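Iodotyrosine deiodinase (Thermotoga neapolitana, PDB 6TYK) catalyses the FMN-dependent reductive dehalogenation of iodinated, brominated and chlorinated tyrosines, releasing halide and L-tyrosine, and works as a homodimer. Local coordinates at residues A[53-56]-A[57-61]; A[66-69]-A[70-73]; A[117-120]-A[121-125]. All blocks are in the same frame, centred on the assembly; numbering follows the deposited sequence.

Overall arrangement
Contacts 1 and 2 lie in series on helix 54-74. Contact 1 is its capped start, contact 2 its far end. Their centres are about 19 Å apart, and their nearest atoms about 5 Å. Contact 3 belongs to helix 113-130, its centre about 24 Å from contact 1's and about 27 Å from contact 2's. Contact 2 holds the amino acid end of 3-iodo-tyrosine through E68 and Y72. Contact 3 brings W118 to about 4 Å from FMN and about 5 Å from a bound 3-iodo-tyrosine, not the molecule held by contact 2. Contact 1 lies outside the site, the side chain of I60 about 12 Å from FMN and 3-iodo-tyrosine. Contacts 1 and 3 touch the second subunit.

Contact 1: A[53-56]-A[57-61]; sequences DEKL and KGQIR
D53 is the N-cap, just before the helix. Its backbone O accepts from K57 N at 2.9 Å. Its carboxylate turns back over the first turn, and OD2 of D53 takes the N-H of L56 at 2.9 Å on the anti side, close to the carboxylate plane. This satisfies an amide that has no earlier helical carbonyl to bond to.

E54 lies alongside K57, and the two side chains point the same way. The E54 chain bends at chi2 (-59°), which folds its carboxylate back toward the lysine. The salt bridge runs from K57 NZ to E54 OE2 at 3.0 Å, on the syn side but 32° out of the carboxylate plane. K57 NZ also donates to the carbonyls of K96 and A98, so three oxygens grip this ammonium and fix its place.

K55 and Q59 share a face of the helix. Their ends are joined by a water, which accepts from K55 NZ at 3.1 Å and weakly from Q59 NE2.

L56 is buried. Its CD1 meets Q59 OE1 at 3.5 Å, with the two side chains crossing near a right angle. Its CG packs against I60 CD1 at 4.1 Å. The backbone bond from I60 N to L56 O holds these two residues one turn apart.

L56, K57 and I60 rest on V51 of strand 46-51. Q59 and I60 meet L149 of helix 143-149. From the second subunit, N184 bonds D53 N and packs on L56.

Contact 2: A[66-69]-A[70-73]; sequences RSEK and TFYE. With IYR (3-iodo-tyrosine), chain D.
E68, F71 and Y72 form the close-packed side of this helix turn. The backbone bond from Y72 N to E68 O is 2.7 Å long. The same carbonyl oxygen lies at the edge of the Y72 ring, 3.2 Å from its CD1. E68 and F71 run side by side in the same direction, with carboxylate and ring planes 75° apart. OE1 of E68 comes to 3.6 Å from CD2 of F71. One face of the Y72 ring receives CE2 of F71, offset toward the rim.

These residues meet 3-iodo-tyrosine. E68 OE2 accepts from the ligand N at 2.8 Å and is also bonded to Y138 OH, so two partners fix this oxygen. Y72 OH donates to the ligand O at 2.5 Å. F71 and Y72 also touch L83 of helix 77-85, another residue of the ligand pocket.

The other side of the helix is looser and faces solvent. K69 NZ bridges to E73 OE2 at 2.9 Å, nearly along the C-O axis of the carboxylate. The K69 chain is extended until its last torsion, chi4 -68°, turns NZ toward E73. NH2 of R66, at the end of a bent chain, meets T70 OG1 at 2.9 Å in a weak, strongly bent bond. A methionine in place of K69 would probably leave the E73 carboxylate without its salt-bridge mate and freer to turn.

The helix thus has a charged outer face and a ligand-binding inner one. E68 and Y72, with K92 and M41 N of the second subunit, hold the amino acid end of the substrate in the iodotyrosine deiodinase active site.

Contact 3: A[117-120]-A[121-125]; sequences VWLA and VGYLL
L119 has its CG anti to the backbone N (chi1 -169°), while Y123 has its CG beside its backbone N (chi1 -82°). These torsions lay the two side chains side by side, pointing the same way. CD2 of L119 then touches CE1 of Y123 at 3.8 Å. The CB of Y123 sits 3.3 Å from A120 O, close over the preceding turn.

CG2 of V121 lies beside its backbone N and comes to 3.3 Å from V117 O, the carbonyl that V121 N also bonds, at 2.8 Å. The two valines meet through V117 CG1 and V121 CG2 at a looser 4.4 Å. The W118 ring approaches V121 obliquely, its CE3 lying 4.2 Å from V121 CB. The indole NE1 is hydrogen-bonded to E159 and the ring touches FMN, which makes W118 part of the flavin pocket.

G122 has no side chain. A CB there would stand only 3.1 Å from L119 O, a tight fit. Its N-H bonds W118 O at 3.1 Å, and L124 N bonds A120 O. The bond from Y123 N to L119 O is weak.

All the touching residues are buried. They belong to helix 113-130. V117 and A120 pack on W46 of strand 46-51. V117 and L124 reach strand 100-107, and L124 also meets helix 24-35. Another face borders the second subunit, where L119 packs on V121 and Y123 on G122 of that chain.

Contact 1: A[53-56]-A[57-61]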
# COMPACT_ATOMS: atom_id res chain seq x y z
N ASP A 53 -23.47 5.89 -11.10
CA ASP A 53 -24.37 6.26 -12.19
C ASP A 53 -24.10 5.39 -13.41
O ASP A 53 -22.95 5.26 -13.84
CB ASP A 53 -24.18 7.73 -12.55
CG ASP A 53 -25.05 8.16 -13.71
OD1 ASP A 53 -26.24 8.44 -13.49
OD2 ASP A 53 -24.53 8.21 -14.84
N GLU A 54 -25.14 4.78 -13.96
CA GLU A 54 -24.94 3.81 -15.03
C GLU A 54 -24.34 4.44 -16.28
O GLU A 54 -23.46 3.85 -16.90
CB GLU A 54 -26.23 3.04 -15.37
CG GLU A 54 -26.64 2.01 -14.32
CD GLU A 54 -25.59 0.93 -14.05
OE1 GLU A 54 -24.80 0.58 -14.95
OE2 GLU A 54 -25.57 0.42 -12.91
N LYS A 55 -24.79 5.63 -16.65
CA LYS A 55 -24.23 6.30 -17.82
C LYS A 55 -22.74 6.60 -17.61
O LYS A 55 -21.93 6.40 -18.50
CB LYS A 55 -24.99 7.59 -18.13
CG LYS A 55 -24.32 8.46 -19.17
CD LYS A 55 -25.01 9.81 -19.30
CE LYS A 55 -24.37 10.66 -20.38
NZ LYS A 55 -24.48 10.03 -21.72
N LEU A 56 -22.40 7.08 -16.43
CA LEU A 56 -21.00 7.40 -16.14
C LEU A 56 -20.13 6.14 -16.11
O LEU A 56 -19.02 6.15 -16.63
CB LEU A 56 -20.89 8.17 -14.83
CG LEU A 56 -19.48 8.55 -14.40
CD1 LEU A 56 -18.80 9.37 -15.47
CD2 LEU A 56 -19.59 9.35 -13.10
N LYS A 57 -20.64 5.06 -15.51
CA LYS A 57 -19.90 3.81 -15.52
C LYS A 57 -19.65 3.37 -16.95
O LYS A 57 -18.58 2.89 -17.28
CB LYS A 57 -20.64 2.69 -14.77
CG LYS A 57 -20.72 2.92 -13.27
CD LYS A 57 -21.12 1.68 -12.49
CE LYS A 57 -22.15 0.85 -13.21
NZ LYS A 57 -22.71 -0.21 -12.32
N GLY A 58 -20.65 3.57 -17.81
CA GLY A 58 -20.52 3.20 -19.20
C GLY A 58 -19.44 4.00 -19.90
O GLY A 58 -18.66 3.46 -20.68
N GLN A 59 -19.40 5.30 -19.62
CA GLN A 59 -18.37 6.16 -20.20
C GLN A 59 -16.99 5.72 -19.74
O GLN A 59 -16.05 5.62 -20.54
CB GLN A 59 -18.61 7.62 -19.84
CG GLN A 59 -19.87 8.22 -20.43
CD GLN A 59 -20.15 9.61 -19.89
OE1 GLN A 59 -20.11 9.84 -18.69
NE2 GLN A 59 -20.43 10.54 -20.79
N ILE A 60 -16.86 5.44 -18.45
CA ILE A 60 -15.59 4.99 -17.90
C ILE A 60 -15.20 3.67 -18.53
O ILE A 60 -14.06 3.49 -18.96
CB ILE A 60 -15.65 4.88 -16.37
CG1 ILE A 60 -15.75 6.28 -15.76
CG2 ILE A 60 -14.43 4.15 -15.82
CD1 ILE A 60 -16.00 6.30 -14.27
N ARG A 61 -16.15 2.75 -18.63
CA ARG A 61 -15.88 1.45 -19.23
C ARG A 61 -15.38 1.60 -20.65
O ARG A 61 -14.39 0.99 -21.02
CB ARG A 61 -17.13 0.57 -19.23
CG ARG A 61 -16.90 -0.78 -19.90
CD ARG A 61 -18.05 -1.72 -19.62
NE ARG A 61 -19.33 -1.11 -19.96
CZ ARG A 61 -19.80 -1.01 -21.19
NH1 ARG A 61 -19.08 -1.48 -22.21
NH2 ARG A 61 -20.98 -0.45 -21.41
O HOH W 1 -22.10 10.45 -23.67

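Contact 2: A[66-69]-A[70-73]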
# COMPACT_ATOMS: atom_id res chain seq x y z
N ARG A 66 -11.24 1.13 -24.73
CA ARG A 66 -10.53 1.63 -25.90
C ARG A 66 -9.02 1.63 -25.64
O ARG A 66 -8.22 1.18 -26.46
CB ARG A 66 -11.00 3.05 -26.24
CG ARG A 66 -10.15 3.75 -27.28
CD ARG A 66 -10.21 3.05 -28.63
NE ARG A 66 -9.19 2.02 -28.78
CZ ARG A 66 -8.97 1.33 -29.90
NH1 ARG A 66 -9.72 1.56 -30.98
NH2 ARG A 66 -8.02 0.42 -29.95
N SER A 67 -8.66 2.12 -24.46
CA SER A 67 -7.26 2.19 -24.05
C SER A 67 -6.68 0.78 -23.94
O SER A 67 -5.56 0.53 -24.39
CB SER A 67 -7.16 2.92 -22.71
OG SER A 67 -5.82 3.04 -22.26
N GLU A 68 -7.44 -0.14 -23.35
CA GLU A 68 -7.01 -1.53 -23.22
C GLU A 68 -6.85 -2.18 -24.58
O GLU A 68 -5.91 -2.94 -24.80
CB GLU A 68 -7.99 -2.34 -22.37
CG GLU A 68 -8.08 -1.93 -20.91
CD GLU A 68 -6.82 -2.20 -20.12
OE1 GLU A 68 -5.78 -2.58 -20.73
OE2 GLU A 68 -6.87 -2.04 -18.89
N LYS A 69 -7.76 -1.90 -25.50
CA LYS A 69 -7.70 -2.54 -26.81
C LYS A 69 -6.38 -2.21 -27.50
O LYS A 69 -5.73 -3.08 -28.06
CB LYS A 69 -8.87 -2.11 -27.68
CG LYS A 69 -9.04 -2.97 -28.90
CD LYS A 69 -10.36 -2.68 -29.57
CE LYS A 69 -10.57 -3.59 -30.77
NZ LYS A 69 -9.60 -3.25 -31.84
N THR A 70 -6.00 -0.95 -27.43
CA THR A 70 -4.75 -0.50 -28.03
C THR A 70 -3.57 -1.14 -27.29
O THR A 70 -2.60 -1.59 -27.90
CB THR A 70 -4.64 1.03 -27.95
OG1 THR A 70 -5.72 1.62 -28.69
CG2 THR A 70 -3.32 1.51 -28.52
N PHE A 71 -3.68 -1.18 -25.97
CA PHE A 71 -2.66 -1.81 -25.14
C PHE A 71 -2.45 -3.28 -25.53
O PHE A 71 -1.32 -3.72 -25.73
CB PHE A 71 -3.04 -1.68 -23.66
CG PHE A 71 -2.24 -2.57 -22.74
CD1 PHE A 71 -0.97 -2.20 -22.32
CD2 PHE A 71 -2.77 -3.76 -22.28
CE1 PHE A 71 -0.24 -3.01 -21.47
CE2 PHE A 71 -2.04 -4.57 -21.43
CZ PHE A 71 -0.78 -4.20 -21.02
N TYR A 72 -3.54 -4.03 -25.65
CA TYR A 72 -3.45 -5.44 -26.01
C TYR A 72 -2.87 -5.67 -27.41
O TYR A 72 -2.24 -6.69 -27.66
CB TYR A 72 -4.81 -6.14 -25.84
CG TYR A 72 -5.02 -6.61 -24.42
CD1 TYR A 72 -5.56 -5.78 -23.46
CD2 TYR A 72 -4.64 -7.89 -24.04
CE1 TYR A 72 -5.74 -6.21 -22.17
CE2 TYR A 72 -4.82 -8.33 -22.76
CZ TYR A 72 -5.37 -7.48 -21.82
OH TYR A 72 -5.54 -7.92 -20.53
N GLU A 73 -3.08 -4.71 -28.30
CA GLU A 73 -2.51 -4.78 -29.64
C GLU A 73 -1.01 -4.50 -29.67
O GLU A 73 -0.32 -4.88 -30.61
CB GLU A 73 -3.24 -3.80 -30.57
CG GLU A 73 -4.71 -4.14 -30.78
CD GLU A 73 -5.47 -3.03 -31.48
OE1 GLU A 73 -4.89 -1.94 -31.69
OE2 GLU A 73 -6.66 -3.24 -31.82
N IYR D . -4.94 -3.44 -17.33
CA IYR D . -4.93 -4.58 -18.22
CB IYR D . -3.73 -5.53 -18.10
CC IYR D . -3.40 -6.01 -16.73
CD IYR D . -2.37 -5.40 -16.02
CE IYR D . -1.99 -5.82 -14.74
IE IYR D . -0.51 -4.84 -13.79
CF IYR D . -2.66 -6.90 -14.17
OF IYR D . -2.36 -7.39 -12.93
CG IYR D . -3.72 -7.53 -14.86
CH IYR D . -4.07 -7.10 -16.14
C IYR D . -6.18 -5.43 -18.06
O IYR D . -6.54 -6.38 -18.77
OXT IYR D . -6.96 -5.09 -17.02

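Contact 3: A[117-120]-A[121-125]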
# COMPACT_ATOMS: atom_id res chain seq x y z
N VAL A 117 -1.18 6.22 -0.16
CA VAL A 117 -2.46 5.80 -0.68
C VAL A 117 -2.47 4.31 -0.99
O VAL A 117 -3.42 3.62 -0.66
CB VAL A 117 -2.89 6.65 -1.89
CG1 VAL A 117 -4.10 6.04 -2.56
CG2 VAL A 117 -3.18 8.09 -1.45
N TRP A 118 -1.40 3.79 -1.58
CA TRP A 118 -1.35 2.36 -1.87
C TRP A 118 -1.31 1.51 -0.61
O TRP A 118 -1.95 0.46 -0.54
CB TRP A 118 -0.22 2.04 -2.86
CG TRP A 118 -0.69 2.37 -4.23
CD1 TRP A 118 -0.47 3.54 -4.92
CD2 TRP A 118 -1.54 1.57 -5.06
NE1 TRP A 118 -1.13 3.50 -6.13
CE2 TRP A 118 -1.78 2.29 -6.24
CE3 TRP A 118 -2.12 0.31 -4.91
CZ2 TRP A 118 -2.57 1.79 -7.27
CZ3 TRP A 118 -2.89 -0.19 -5.93
CH2 TRP A 118 -3.11 0.55 -7.10
N LEU A 119 -0.63 2.01 0.42
CA LEU A 119 -0.65 1.34 1.72
C LEU A 119 -2.10 1.26 2.23
O LEU A 119 -2.58 0.20 2.64
CB LEU A 119 0.22 2.13 2.68
CG LEU A 119 0.57 1.50 4.02
CD1 LEU A 119 1.78 2.22 4.59
CD2 LEU A 119 -0.59 1.60 4.97
N ALA A 120 -2.82 2.39 2.18
CA ALA A 120 -4.21 2.44 2.59
C ALA A 120 -5.08 1.52 1.74
O ALA A 120 -6.04 0.93 2.24
CB ALA A 120 -4.73 3.87 2.53
N VAL A 121 -4.76 1.37 0.45
CA VAL A 121 -5.49 0.44 -0.40
C VAL A 121 -5.36 -1.00 0.12
O VAL A 121 -6.31 -1.78 0.07
CB VAL A 121 -5.07 0.56 -1.87
CG1 VAL A 121 -5.63 -0.62 -2.69
CG2 VAL A 121 -5.51 1.88 -2.46
N GLY A 122 -4.20 -1.34 0.65
CA GLY A 122 -4.03 -2.64 1.29
C GLY A 122 -5.01 -2.84 2.43
O GLY A 122 -5.66 -3.88 2.51
N TYR A 123 -5.14 -1.84 3.30
CA TYR A 123 -6.14 -1.89 4.37
C TYR A 123 -7.52 -2.08 3.76
O TYR A 123 -8.32 -2.89 4.21
CB TYR A 123 -6.16 -0.58 5.16
CG TYR A 123 -5.12 -0.40 6.24
CD1 TYR A 123 -3.82 -0.84 6.09
CD2 TYR A 123 -5.46 0.26 7.41
CE1 TYR A 123 -2.88 -0.64 7.09
CE2 TYR A 123 -4.53 0.48 8.42
CZ TYR A 123 -3.24 0.02 8.25
OH TYR A 123 -2.31 0.22 9.23
N LEU A 124 -7.81 -1.27 2.75
CA LEU A 124 -9.13 -1.23 2.12
C LEU A 124 -9.54 -2.60 1.58
O LEU A 124 -10.66 -3.05 1.80
CB LEU A 124 -9.11 -0.19 0.99
CG LEU A 124 -10.43 0.43 0.55
CD1 LEU A 124 -10.14 1.71 -0.24
CD2 LEU A 124 -11.23 -0.55 -0.28
N LEU A 125 -8.63 -3.26 0.89
CA LEU A 125 -8.95 -4.57 0.31
C LEU A 125 -9.25 -5.61 1.38
O LEU A 125 -10.13 -6.45 1.20
CB LEU A 125 -7.81 -5.06 -0.58
CG LEU A 125 -7.49 -4.18 -1.78
CD1 LEU A 125 -6.41 -4.85 -2.63
CD2 LEU A 125 -8.73 -3.92 -2.62